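Local coordinates for acetyl xylan esterase (Metagenome, PDB 6XYC), which probably cleaves acetyl and feruloyl esters from xylan, acting as an alpha/beta-hydrolase-fold carbohydrate esterase of the gut microbiota, at residues A49-N54 with S81-I86; Q90-K95 with T145-G150; I29-E34 with Y108-S113; A41-Y46 with I75-R80. All blocks are in the same frame, centred on the assembly; numbering follows the deposited sequence.

Contact 1 of 4, residues A49-N54 with S81-I86; sequences AWFANN and SSMEAI. With AES (4-(2-aminoethyl)benzenesulfonyl fluoride), chain B.
S81 OG donates to the carbonyl oxygen of F51 at 2.7 Å, from above the carbonyl plane, and itself accepts from the backbone N of M83, which makes an ST turn. Beside it, S82 N points almost straight at W50 O (2.9 Å, N-H...O angle 166°). N53 ND2 meets E84 OE2 at 3.0 Å. That carboxylate oxygen is gripped twice: the amide of N53 arrives from above its plane, whereas S81 N donates to the anti lone pair of OE2. A water joins A49 O to S82 OG. Outside this network M83 crosses F51 at about a right angle; its bend at chi3 (-69°) leaves CE 3.9 Å from F51 CD1, and SD stands obliquely to the ring in a Met-aromatic contact. A49 N donates to the inhibitor atom AES O1S at 2.8 Å. This bond to a sulfonyl oxygen, with S122 N also bonded to the ligand, is consistent with an oxyanion hole, as in other alpha/beta hydrolases, reached here by a loop tied to S81-E84.

Contact 2 of 4, residues Q90-K95 with T145-G150; sequences QIQDVK and TVDIEG
Q92, on helix 89-103, stretches across to the backbone of D147, where the two-stranded hairpin 138-147 ends in an Asx motif: D147 OD1 accepts from G150 N. Extended beyond CG (chi2 -168°), the glutamine brings NE2 to 2.7 Å from D147 O. The bond is nearly straight (173° at the hydrogen) and its acceptor lies in the amide plane, although the donor is tilted from the plane of the D147 carbonyl. Its side chain runs at about a right angle to that of D147, with the amide and carboxylate planes 60° apart. G150 CA packs on Q92 CD at 3.4 Å, and the tightness of this approach leaves little room for a side chain there. A leucine in place of Q92 would probably leave D147 O without this donor and loosen the hold of the helix on the turn. One helical turn along, K95 bends at chi2 so that CE lies 3.8 Å from I148 CG2, while NZ continues to T133 OG1 and a water. I91 lies along the same isoleucine, CG1 near I148 CG2 and CG2 against I148 CD1 at 3.9 Å. E149 turns its carboxylate to R99 and S160. Between the backbones sits another water, donating to Q92 O at 2.9 Å and to E149 O at 2.7 Å.

Contact 3 of 4, residues I29-E34 with Y108-S113; sequences IYLPKE and YNIDPS
I29 sets its CD1 squarely over the Y108 ring, 3.5 Å from the centroid and only 2° off the ring normal, a CH-pi contact. An extended chi2 (172°) carries that methyl out to the ring, which the side chain meets at about a right angle. L31 straddles the carbonyl of Y108: its CD1 and CD2 both lie 3.4 Å from Y108 O. CD1 also rests against N109 CB at 4.1 Å, and I29 CG2 touches I110 CD1 more loosely at 4.3 Å. In the next shell, W12 meets the Y108 ring edge-to-face and Y100 OH bonds to Y108 OH, two contacts that probably help to fix how the ring is turned. Replacing Y108 by alanine would probably open a gap under I29 CD1 and remove the hydroxyl that bonds Y100 OH. The CA atoms of I29 and Y108 stand 8.1 Å apart, too far for strand pairing; instead, side chains of strand 26-32 and of the turn leading into strand 110-111, two non-pairing strands of the mixed central sheet, pack together within the alpha/beta hydrolase fold.

Contact 4 of 4, residues A41-Y46 with I75-R80; sequences AIIIIY and ISINHR
Y46 places its OH over one face of the H79 ring, 3.7 Å above the plane at its centre, while I45 CG2 and a water bound to H79 NE2 lie at the edge. The two ring planes are near parallel, 28° apart, but slid so far that they barely overlap. The edge of the Y46 ring meets N78 OD1, whose amide is fixed through ND2 to E23 O. With CG set between the backbone N and the carbonyl carbon (chi1 53°), the tyrosine ring swings over to segment 75-80; there its hydroxyl accepts from H79 N at 3.2 Å and also bonds to A52 O. In the plane of its own ring, H79 ND1 donates to R80 O. Behind these rings run the parallel strands of a beta-alpha-beta crossover, 39-45 and 73-77, joined by helix 56-69, their local axes 26° apart. I75 bonds through both its N and its O: N to I42 O at 2.9 Å, O from I44 N at 2.8 Å. I77 N continues the ladder to I44 O. On the face with I43 and I75, I45 CG1 packs on I77 CD1 at 3.8 Å. On the other face, I44 CG1 presses on S76 CB at 3.5 Å. S76 OG, bonded to K56 O, lies 2.7 Å from a water that also has I44 O and I77 O within hydrogen-bonding reach; its two protons can serve only two of the three at a time.

From the N terminus, strand 26-32 opens contact 3, whose loop closes only at 108-113. Within that span, 41-46 meets 75-80 in contact 4, and 49-54 meets 81-86 in contact 1; these two alternate along the chain and touch, A52 O accepting from Y46 OH at 2.7 Å. Contact 2 starts after both, on helix 89-103, and ends at 145-150, so it crosses contact 3, although their nearest atoms stay about 12 Å apart. It leans on its predecessors through a salt bridge from R80 to D93 and through Q90 NE2 to A85 O. Contacts 3 and 4 belong to the central sheet, contact 1 joins the loops that follow strands 39-45 and 73-77, with A49 lining the ligand pocket, and contact 2 fastens the hairpin to the helix.

Contact 1 of 4, residues A49-N54 with S81-I86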
loop_
_atom_site.group_PDB
_atom_site.type_symbol
_atom_site.label_atom_id
_atom_site.label_comp_id
_atom_site.label_asym_id
_atom_site.label_seq_id
_atom_site.Cartn_x
_atom_site.Cartn_y
_atom_site.Cartn_z
ATOM N N ALA A 49 8.245 3.312 -7.858
ATOM C CA ALA A 49 9.558 2.892 -7.366
ATOM C C ALA A 49 9.986 3.755 -6.178
ATOM O O ALA A 49 11.172 4.030 -5.983
ATOM C CB ALA A 49 10.608 2.933 -8.479
ATOM N N TRP A 50 9.000 4.205 -5.393
ATOM C CA TRP A 50 9.162 5.054 -4.211
ATOM C C TRP A 50 9.632 6.471 -4.540
ATOM O O TRP A 50 9.889 7.257 -3.616
ATOM C CB TRP A 50 10.123 4.431 -3.187
ATOM C CG TRP A 50 9.665 3.087 -2.684
ATOM C CD1 TRP A 50 8.603 2.838 -1.865
ATOM C CD2 TRP A 50 10.254 1.816 -2.975
ATOM N NE1 TRP A 50 8.488 1.490 -1.634
ATOM C CE2 TRP A 50 9.492 0.838 -2.301
ATOM C CE3 TRP A 50 11.348 1.406 -3.742
ATOM C CZ2 TRP A 50 9.792 -0.520 -2.370
ATOM C CZ3 TRP A 50 11.644 0.059 -3.807
ATOM C CH2 TRP A 50 10.867 -0.889 -3.131
ATOM N N PHE A 51 9.716 6.837 -5.826
ATOM C CA PHE A 51 10.315 8.117 -6.193
ATOM C C PHE A 51 9.321 9.275 -6.159
ATOM O O PHE A 51 9.733 10.427 -5.986
ATOM C CB PHE A 51 10.931 8.063 -7.598
ATOM C CG PHE A 51 12.237 7.317 -7.683
ATOM C CD1 PHE A 51 13.221 7.477 -6.721
ATOM C CD2 PHE A 51 12.473 6.455 -8.747
ATOM C CE1 PHE A 51 14.418 6.786 -6.805
ATOM C CE2 PHE A 51 13.663 5.759 -8.842
ATOM C CZ PHE A 51 14.643 5.931 -7.873
ATOM N N ALA A 52 8.029 9.018 -6.347
ATOM C CA ALA A 52 7.061 10.099 -6.512
ATOM C C ALA A 52 6.464 10.504 -5.170
ATOM O O ALA A 52 6.207 9.659 -4.308
ATOM C CB ALA A 52 5.945 9.686 -7.473
ATOM N N ASN A 53 6.244 11.811 -5.000
ATOM C CA ASN A 53 5.624 12.341 -3.790
ATOM C C ASN A 53 4.329 13.094 -4.079
ATOM O O ASN A 53 3.813 13.783 -3.191
ATOM C CB ASN A 53 6.607 13.258 -3.044
ATOM C CG ASN A 53 6.974 14.510 -3.836
ATOM O OD1 ASN A 53 6.409 14.786 -4.894
ATOM N ND2 ASN A 53 7.930 15.270 -3.316
ATOM N N ASN A 54 3.777 12.963 -5.295
ATOM C CA ASN A 54 2.668 13.817 -5.707
ATOM C C ASN A 54 1.692 13.124 -6.656
ATOM O O ASN A 54 0.938 13.814 -7.353
ATOM C CB ASN A 54 3.211 15.079 -6.392
ATOM C CG ASN A 54 4.074 14.757 -7.585
ATOM O OD1 ASN A 54 4.366 13.594 -7.851
ATOM N ND2 ASN A 54 4.493 15.779 -8.304
ATOM N N SER A 81 9.103 11.238 -1.232
ATOM C CA SER A 81 9.989 10.578 -2.180
ATOM C C SER A 81 11.192 9.976 -1.465
ATOM O O SER A 81 11.714 10.543 -0.498
ATOM C CB SER A 81 10.465 11.577 -3.240
ATOM O OG SER A 81 11.517 11.039 -4.028
ATOM N N SER A 82 11.628 8.810 -1.941
ATOM C CA SER A 82 12.866 8.233 -1.439
ATOM C C SER A 82 14.034 9.189 -1.605
ATOM O O SER A 82 15.024 9.077 -0.874
ATOM C CB SER A 82 13.170 6.916 -2.155
ATOM O OG SER A 82 13.402 7.131 -3.535
ATOM N N MET A 83 13.950 10.125 -2.553
ATOM C CA MET A 83 15.036 11.068 -2.779
ATOM C C MET A 83 15.034 12.225 -1.790
ATOM O O MET A 83 16.039 12.936 -1.702
ATOM C CB MET A 83 14.962 11.608 -4.210
ATOM C CG MET A 83 15.220 10.552 -5.269
ATOM S SD MET A 83 14.954 11.187 -6.927
ATOM C CE MET A 83 13.178 11.394 -6.909
ATOM N N GLU A 84 13.949 12.427 -1.041
ATOM C CA GLU A 84 13.892 13.472 -0.025
ATOM C C GLU A 84 13.931 12.937 1.400
ATOM O O GLU A 84 14.272 13.690 2.315
ATOM C CB GLU A 84 12.636 14.342 -0.203
ATOM C CG GLU A 84 11.318 13.669 0.132
ATOM C CD GLU A 84 10.114 14.551 -0.187
ATOM O OE1 GLU A 84 10.098 15.727 0.235
ATOM O OE2 GLU A 84 9.176 14.066 -0.856
ATOM N N ALA A 85 13.614 11.664 1.608
ATOM C CA ALA A 85 13.637 11.065 2.936
ATOM C C ALA A 85 13.802 9.567 2.761
ATOM O O ALA A 85 13.075 8.957 1.972
ATOM C CB ALA A 85 12.354 11.366 3.711
ATOM N N ILE A 86 14.739 8.964 3.495
ATOM C CA ILE A 86 14.983 7.538 3.308
ATOM C C ILE A 86 14.072 6.746 4.238
ATOM O O ILE A 86 13.427 7.312 5.128
ATOM C CB ILE A 86 16.466 7.169 3.518
ATOM C CG1 ILE A 86 16.921 7.406 4.953
ATOM C CG2 ILE A 86 17.344 7.950 2.545
ATOM C CD1 ILE A 86 18.200 6.688 5.304
HETATM C C3 AES B . 10.772 -0.843 -9.900
HETATM C C2 AES B . 9.436 -0.580 -9.955
HETATM C C1 AES B . 8.711 -0.561 -8.802
HETATM S S AES B . 7.026 -0.176 -8.947
HETATM O O1S AES B . 6.713 1.042 -8.155
HETATM O O2S AES B . 6.765 0.313 -10.297
HETATM C C6 AES B . 9.277 -0.799 -7.592
HETATM C C5 AES B . 10.630 -1.066 -7.534
HETATM C C4 AES B . 11.375 -1.082 -8.690
HETATM C C7 AES B . 12.908 -1.398 -8.645
HETATM C C8 AES B . 13.153 -2.762 -7.951
HETATM N N8 AES B . 14.491 -3.149 -8.252
HETATM O O HOH W 1 13.408 4.639 -4.446
#

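Contact 2 of 4, residues Q90-K95 with T145-G150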
loop_
_atom_site.group_PDB
_atom_site.type_symbol
_atom_site.label_atom_id
_atom_site.label_comp_id
_atom_site.label_asym_id
_atom_site.label_seq_id
_atom_site.Cartn_x
_atom_site.Cartn_y
_atom_site.Cartn_z
ATOM N N GLN A 90 8.593 6.513 4.347
ATOM C CA GLN A 90 7.448 6.200 3.503
ATOM C C GLN A 90 6.368 5.431 4.257
ATOM O O GLN A 90 5.172 5.689 4.066
ATOM C CB GLN A 90 7.921 5.417 2.280
ATOM C CG GLN A 90 8.703 6.247 1.267
ATOM C CD GLN A 90 10.112 6.567 1.724
ATOM O OE1 GLN A 90 10.705 5.828 2.506
ATOM N NE2 GLN A 90 10.653 7.682 1.242
ATOM N N ILE A 91 6.755 4.481 5.110
ATOM C CA ILE A 91 5.732 3.764 5.867
ATOM C C ILE A 91 5.207 4.621 7.017
ATOM O O ILE A 91 4.029 4.521 7.379
ATOM C CB ILE A 91 6.276 2.405 6.356
ATOM C CG1 ILE A 91 5.162 1.592 7.013
ATOM C CG2 ILE A 91 7.433 2.592 7.321
ATOM C CD1 ILE A 91 3.949 1.342 6.112
ATOM N N GLN A 92 6.043 5.493 7.590
ATOM C CA GLN A 92 5.545 6.441 8.582
ATOM C C GLN A 92 4.508 7.370 7.966
ATOM O O GLN A 92 3.528 7.747 8.622
ATOM C CB GLN A 92 6.698 7.258 9.166
ATOM C CG GLN A 92 7.560 6.505 10.155
ATOM C CD GLN A 92 8.496 7.426 10.906
ATOM O OE1 GLN A 92 8.367 8.647 10.842
ATOM N NE2 GLN A 92 9.448 6.846 11.622
ATOM N N ASP A 93 4.706 7.754 6.705
ATOM C CA ASP A 93 3.711 8.565 6.011
ATOM C C ASP A 93 2.395 7.815 5.884
ATOM O O ASP A 93 1.326 8.349 6.196
ATOM C CB ASP A 93 4.241 8.963 4.634
ATOM C CG ASP A 93 5.367 9.976 4.716
ATOM O OD1 ASP A 93 5.571 10.554 5.801
ATOM O OD2 ASP A 93 6.056 10.192 3.691
ATOM N N VAL A 94 2.458 6.563 5.429
ATOM C CA VAL A 94 1.252 5.751 5.291
ATOM C C VAL A 94 0.543 5.628 6.634
ATOM O O VAL A 94 -0.674 5.807 6.732
ATOM C CB VAL A 94 1.599 4.366 4.712
ATOM C CG1 VAL A 94 0.352 3.486 4.683
ATOM C CG2 VAL A 94 2.208 4.506 3.330
ATOM N N LYS A 95 1.298 5.327 7.696
ATOM C CA LYS A 95 0.682 5.164 9.010
ATOM C C LYS A 95 -0.013 6.447 9.448
ATOM O O LYS A 95 -1.118 6.409 9.999
ATOM C CB LYS A 95 1.744 4.741 10.028
ATOM C CG LYS A 95 2.415 3.405 9.710
ATOM C CD LYS A 95 1.583 2.214 10.173
ATOM C CE LYS A 95 2.263 0.902 9.814
ATOM N NZ LYS A 95 1.733 -0.256 10.597
ATOM N N THR A 145 17.579 -0.456 13.843
ATOM C CA THR A 145 16.189 -0.382 14.272
ATOM C C THR A 145 15.512 0.760 13.533
ATOM O O THR A 145 16.013 1.888 13.537
ATOM C CB THR A 145 16.068 -0.162 15.784
ATOM O OG1 THR A 145 16.662 -1.260 16.489
ATOM C CG2 THR A 145 14.595 -0.036 16.183
ATOM N N VAL A 146 14.371 0.471 12.908
ATOM C CA VAL A 146 13.591 1.480 12.200
ATOM C C VAL A 146 12.252 1.670 12.898
ATOM O O VAL A 146 11.621 0.703 13.343
ATOM C CB VAL A 146 13.378 1.119 10.712
ATOM C CG1 VAL A 146 14.703 1.132 9.966
ATOM C CG2 VAL A 146 12.679 -0.222 10.581
ATOM N N ASP A 147 11.821 2.925 12.978
ATOM C CA ASP A 147 10.554 3.297 13.595
ATOM C C ASP A 147 9.468 3.243 12.525
ATOM O O ASP A 147 9.417 4.100 11.637
ATOM C CB ASP A 147 10.671 4.692 14.211
ATOM C CG ASP A 147 9.400 5.149 14.887
ATOM O OD1 ASP A 147 8.413 4.384 14.907
ATOM O OD2 ASP A 147 9.392 6.284 15.408
ATOM N N ILE A 148 8.601 2.236 12.611
ATOM C CA ILE A 148 7.577 2.020 11.595
ATOM C C ILE A 148 6.372 2.919 11.843
ATOM O O ILE A 148 5.911 3.625 10.940
ATOM C CB ILE A 148 7.174 0.532 11.566
ATOM C CG1 ILE A 148 8.355 -0.334 11.117
ATOM C CG2 ILE A 148 5.962 0.319 10.671
ATOM C CD1 ILE A 148 8.953 0.053 9.793
ATOM N N GLU A 149 5.845 2.907 13.070
ATOM C CA GLU A 149 4.670 3.712 13.391
ATOM C C GLU A 149 4.944 5.197 13.187
ATOM O O GLU A 149 4.119 5.914 12.608
ATOM C CB GLU A 149 4.235 3.438 14.830
ATOM C CG GLU A 149 3.115 4.326 15.332
ATOM C CD GLU A 149 1.768 3.969 14.726
ATOM O OE1 GLU A 149 1.690 2.950 14.006
ATOM O OE2 GLU A 149 0.789 4.705 14.986
ATOM N N GLY A 150 6.084 5.682 13.667
ATOM C CA GLY A 150 6.420 7.086 13.536
ATOM C C GLY A 150 5.603 7.970 14.463
ATOM O O GLY A 150 4.740 7.527 15.226
HETATM O O HOH W 2 3.945 8.325 11.405
HETATM O O HOH W 3 2.157 0.381 13.295
#

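Contact 3 of 4, residues I29-E34 with Y108-S113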
loop_
_atom_site.group_PDB
_atom_site.type_symbol
_atom_site.label_atom_id
_atom_site.label_comp_id
_atom_site.label_asym_id
_atom_site.label_seq_id
_atom_site.Cartn_x
_atom_site.Cartn_y
_atom_site.Cartn_z
ATOM N N ILE A 29 -9.934 12.451 -0.898
ATOM C CA ILE A 29 -11.004 11.594 -0.395
ATOM C C ILE A 29 -12.192 11.692 -1.342
ATOM O O ILE A 29 -12.637 12.795 -1.664
ATOM C CB ILE A 29 -11.421 11.987 1.034
ATOM C CG1 ILE A 29 -10.236 11.884 1.996
ATOM C CG2 ILE A 29 -12.564 11.107 1.508
ATOM C CD1 ILE A 29 -10.520 12.438 3.376
ATOM N N TYR A 30 -12.712 10.545 -1.770
ATOM C CA TYR A 30 -13.879 10.470 -2.643
ATOM C C TYR A 30 -14.921 9.552 -2.016
ATOM O O TYR A 30 -14.582 8.469 -1.535
ATOM C CB TYR A 30 -13.513 9.940 -4.035
ATOM C CG TYR A 30 -12.451 10.734 -4.756
ATOM C CD1 TYR A 30 -12.791 11.798 -5.574
ATOM C CD2 TYR A 30 -11.106 10.407 -4.631
ATOM C CE1 TYR A 30 -11.825 12.520 -6.242
ATOM C CE2 TYR A 30 -10.131 11.129 -5.291
ATOM C CZ TYR A 30 -10.498 12.187 -6.099
ATOM O OH TYR A 30 -9.538 12.912 -6.766
ATOM N N LEU A 31 -16.198 9.984 -2.025
ATOM C CA LEU A 31 -17.292 9.138 -1.563
ATOM C C LEU A 31 -18.140 8.680 -2.750
ATOM O O LEU A 31 -18.317 9.442 -3.706
ATOM C CB LEU A 31 -18.187 9.871 -0.561
ATOM C CG LEU A 31 -17.474 10.576 0.596
ATOM C CD1 LEU A 31 -18.480 11.311 1.475
ATOM C CD2 LEU A 31 -16.653 9.587 1.418
ATOM N N PRO A 32 -18.684 7.460 -2.720
ATOM C CA PRO A 32 -19.362 6.933 -3.912
ATOM C C PRO A 32 -20.551 7.782 -4.341
ATOM O O PRO A 32 -21.187 8.466 -3.537
ATOM C CB PRO A 32 -19.810 5.529 -3.482
ATOM C CG PRO A 32 -18.898 5.157 -2.346
ATOM C CD PRO A 32 -18.571 6.453 -1.646
ATOM N N LYS A 33 -20.848 7.721 -5.640
ATOM C CA LYS A 33 -22.031 8.393 -6.172
ATOM C C LYS A 33 -23.288 7.919 -5.462
ATOM O O LYS A 33 -24.112 8.729 -5.018
ATOM C CB LYS A 33 -22.133 8.140 -7.676
ATOM C CG LYS A 33 -23.382 8.723 -8.328
ATOM C CD LYS A 33 -23.252 10.221 -8.645
ATOM C CE LYS A 33 -21.903 10.604 -9.242
ATOM N NZ LYS A 33 -21.543 12.026 -8.996
ATOM N N GLU A 34 -23.476 6.606 -5.401
ATOM C CA GLU A 34 -24.543 5.991 -4.627
ATOM C C GLU A 34 -24.471 6.472 -3.184
ATOM O O GLU A 34 -23.658 5.971 -2.402
ATOM C CB GLU A 34 -24.427 4.466 -4.693
ATOM C CG GLU A 34 -22.995 3.937 -4.582
ATOM C CD GLU A 34 -22.745 2.694 -5.428
ATOM O OE1 GLU A 34 -22.041 1.778 -4.960
ATOM O OE2 GLU A 34 -23.248 2.625 -6.569
ATOM N N TYR A 108 -15.863 12.892 7.402
ATOM C CA TYR A 108 -15.909 12.573 5.980
ATOM C C TYR A 108 -16.973 11.531 5.647
ATOM O O TYR A 108 -16.982 11.000 4.531
ATOM C CB TYR A 108 -14.528 12.104 5.515
ATOM C CG TYR A 108 -13.454 13.173 5.639
ATOM C CD1 TYR A 108 -13.455 14.276 4.800
ATOM C CD2 TYR A 108 -12.441 13.078 6.592
ATOM C CE1 TYR A 108 -12.484 15.254 4.905
ATOM C CE2 TYR A 108 -11.462 14.055 6.702
ATOM C CZ TYR A 108 -11.492 15.142 5.853
ATOM O OH TYR A 108 -10.526 16.118 5.957
ATOM N N ASN A 109 -17.881 11.243 6.582
ATOM C CA ASN A 109 -18.922 10.233 6.388
ATOM C C ASN A 109 -18.325 8.852 6.148
ATOM O O ASN A 109 -18.875 8.050 5.389
ATOM C CB ASN A 109 -19.856 10.609 5.234
ATOM C CG ASN A 109 -20.561 11.921 5.465
ATOM O OD1 ASN A 109 -20.610 12.430 6.584
ATOM N ND2 ASN A 109 -21.128 12.473 4.402
ATOM N N ILE A 110 -17.193 8.573 6.781
ATOM C CA ILE A 110 -16.502 7.299 6.629
ATOM C C ILE A 110 -16.824 6.420 7.829
ATOM O O ILE A 110 -16.827 6.887 8.976
ATOM C CB ILE A 110 -14.982 7.503 6.474
ATOM C CG1 ILE A 110 -14.676 8.090 5.093
ATOM C CG2 ILE A 110 -14.260 6.183 6.672
ATOM C CD1 ILE A 110 -13.294 8.668 4.960
ATOM N N ASP A 111 -17.127 5.148 7.559
ATOM C CA ASP A 111 -17.347 4.127 8.575
ATOM C C ASP A 111 -16.002 3.507 8.938
ATOM O O ASP A 111 -15.480 2.680 8.177
ATOM C CB ASP A 111 -18.321 3.067 8.050
ATOM C CG ASP A 111 -18.598 1.975 9.057
ATOM O OD1 ASP A 111 -19.501 1.159 8.798
ATOM O OD2 ASP A 111 -17.916 1.920 10.098
ATOM N N PRO A 112 -15.409 3.871 10.074
ATOM C CA PRO A 112 -14.064 3.383 10.408
ATOM C C PRO A 112 -14.007 1.934 10.868
ATOM O O PRO A 112 -12.941 1.490 11.305
ATOM C CB PRO A 112 -13.635 4.323 11.546
ATOM C CG PRO A 112 -14.924 4.646 12.251
ATOM C CD PRO A 112 -15.987 4.688 11.163
ATOM N N SER A 113 -15.111 1.181 10.804
ATOM C CA SER A 113 -15.076 -0.231 11.174
ATOM C C SER A 113 -14.369 -1.086 10.133
ATOM O O SER A 113 -14.026 -2.235 10.425
ATOM C CB SER A 113 -16.496 -0.753 11.393
ATOM O OG SER A 113 -17.246 -0.749 10.190
#

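Contact 4 of 4, residues A41-Y46 with I75-R80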
loop_
_atom_site.group_PDB
_atom_site.type_symbol
_atom_site.label_atom_id
_atom_site.label_comp_id
_atom_site.label_asym_id
_atom_site.label_seq_id
_atom_site.Cartn_x
_atom_site.Cartn_y
_atom_site.Cartn_z
ATOM N N ALA A 41 -13.998 2.291 4.027
ATOM C CA ALA A 41 -12.941 3.047 3.373
ATOM C C ALA A 41 -11.836 2.147 2.834
ATOM O O ALA A 41 -11.492 1.117 3.427
ATOM C CB ALA A 41 -12.328 4.081 4.330
ATOM N N ILE A 42 -11.275 2.564 1.697
ATOM C CA ILE A 42 -10.105 1.922 1.101
ATOM C C ILE A 42 -9.058 3.000 0.853
ATOM O O ILE A 42 -9.333 3.984 0.151
ATOM C CB ILE A 42 -10.436 1.203 -0.217
ATOM C CG1 ILE A 42 -11.578 0.200 -0.020
ATOM C CG2 ILE A 42 -9.186 0.513 -0.769
ATOM C CD1 ILE A 42 -11.239 -0.969 0.873
ATOM N N ILE A 43 -7.863 2.812 1.413
ATOM C CA ILE A 43 -6.726 3.684 1.140
ATOM C C ILE A 43 -5.958 3.115 -0.045
ATOM O O ILE A 43 -5.659 1.914 -0.089
ATOM C CB ILE A 43 -5.824 3.811 2.375
ATOM C CG1 ILE A 43 -6.559 4.580 3.479
ATOM C CG2 ILE A 43 -4.520 4.512 2.014
ATOM C CD1 ILE A 43 -5.903 4.495 4.836
ATOM N N ILE A 44 -5.651 3.965 -1.023
ATOM C CA ILE A 44 -4.938 3.510 -2.211
ATOM C C ILE A 44 -3.644 4.294 -2.357
ATOM O O ILE A 44 -3.560 5.477 -2.006
ATOM C CB ILE A 44 -5.798 3.628 -3.489
ATOM C CG1 ILE A 44 -5.995 5.085 -3.910
ATOM C CG2 ILE A 44 -7.158 2.967 -3.280
ATOM C CD1 ILE A 44 -6.712 5.234 -5.253
ATOM N N ILE A 45 -2.628 3.629 -2.908
ATOM C CA ILE A 45 -1.277 4.183 -2.970
ATOM C C ILE A 45 -0.682 3.902 -4.344
ATOM O O ILE A 45 -0.600 2.743 -4.767
ATOM C CB ILE A 45 -0.355 3.600 -1.880
ATOM C CG1 ILE A 45 -1.035 3.626 -0.509
ATOM C CG2 ILE A 45 0.977 4.369 -1.855
ATOM C CD1 ILE A 45 -0.243 2.876 0.548
ATOM N N TYR A 46 -0.226 4.954 -5.016
ATOM C CA TYR A 46 0.361 4.816 -6.341
ATOM C C TYR A 46 1.679 4.050 -6.278
ATOM O O TYR A 46 2.325 3.945 -5.229
ATOM C CB TYR A 46 0.625 6.192 -6.958
ATOM C CG TYR A 46 1.434 7.113 -6.064
ATOM C CD1 TYR A 46 0.809 8.114 -5.327
ATOM C CD2 TYR A 46 2.816 6.979 -5.934
ATOM C CE1 TYR A 46 1.531 8.952 -4.498
ATOM C CE2 TYR A 46 3.550 7.825 -5.110
ATOM C CZ TYR A 46 2.897 8.804 -4.387
ATOM O OH TYR A 46 3.609 9.645 -3.563
ATOM N N ILE A 75 -9.540 6.828 -0.475
ATOM C CA ILE A 75 -8.588 7.817 0.005
ATOM C C ILE A 75 -7.250 7.532 -0.665
ATOM O O ILE A 75 -6.602 6.526 -0.359
ATOM C CB ILE A 75 -8.456 7.789 1.535
ATOM C CG1 ILE A 75 -9.835 7.943 2.184
ATOM C CG2 ILE A 75 -7.527 8.880 2.013
ATOM C CD1 ILE A 75 -10.460 6.637 2.624
ATOM N N SER A 76 -6.834 8.409 -1.569
ATOM C CA SER A 76 -5.570 8.267 -2.282
ATOM C C SER A 76 -4.540 9.192 -1.653
ATOM O O SER A 76 -4.762 10.403 -1.564
ATOM C CB SER A 76 -5.748 8.581 -3.768
ATOM O OG SER A 76 -4.564 8.287 -4.490
ATOM N N ILE A 77 -3.411 8.628 -1.239
ATOM C CA ILE A 77 -2.455 9.354 -0.417
ATOM C C ILE A 77 -1.155 9.572 -1.177
ATOM O O ILE A 77 -0.736 8.751 -2.000
ATOM C CB ILE A 77 -2.176 8.620 0.915
ATOM C CG1 ILE A 77 -1.505 7.262 0.657
ATOM C CG2 ILE A 77 -3.463 8.426 1.703
ATOM C CD1 ILE A 77 -1.001 6.580 1.912
ATOM N N ASN A 78 -0.509 10.697 -0.876
ATOM C CA ASN A 78 0.892 10.902 -1.214
ATOM C C ASN A 78 1.784 10.372 -0.093
ATOM O O ASN A 78 1.364 10.240 1.056
ATOM C CB ASN A 78 1.183 12.387 -1.451
ATOM C CG ASN A 78 0.659 12.887 -2.779
ATOM O OD1 ASN A 78 0.384 12.114 -3.695
ATOM N ND2 ASN A 78 0.529 14.202 -2.890
ATOM N N HIS A 79 3.025 10.048 -0.451
ATOM C CA HIS A 79 4.075 9.778 0.521
ATOM C C HIS A 79 5.333 10.485 0.040
ATOM O O HIS A 79 5.424 10.895 -1.118
ATOM C CB HIS A 79 4.334 8.277 0.714
ATOM C CG HIS A 79 4.852 7.587 -0.505
ATOM N ND1 HIS A 79 6.138 7.753 -0.967
ATOM C CD2 HIS A 79 4.251 6.727 -1.362
ATOM C CE1 HIS A 79 6.308 7.024 -2.057
ATOM N NE2 HIS A 79 5.178 6.392 -2.318
ATOM N N ARG A 80 6.296 10.655 0.940
ATOM C CA ARG A 80 7.515 11.369 0.583
ATOM C C ARG A 80 8.362 10.539 -0.375
ATOM O O ARG A 80 8.348 9.304 -0.349
ATOM C CB ARG A 80 8.327 11.711 1.828
ATOM C CG ARG A 80 7.863 12.959 2.551
ATOM C CD ARG A 80 8.596 13.114 3.873
ATOM N NE ARG A 80 8.161 12.121 4.845
ATOM C CZ ARG A 80 8.757 11.899 6.014
ATOM N NH1 ARG A 80 9.819 12.611 6.367
ATOM N NH2 ARG A 80 8.287 10.967 6.834
HETATM O O HOH W 4 -2.046 7.332 -4.049
HETATM O O HOH W 5 4.931 4.805 -4.520
#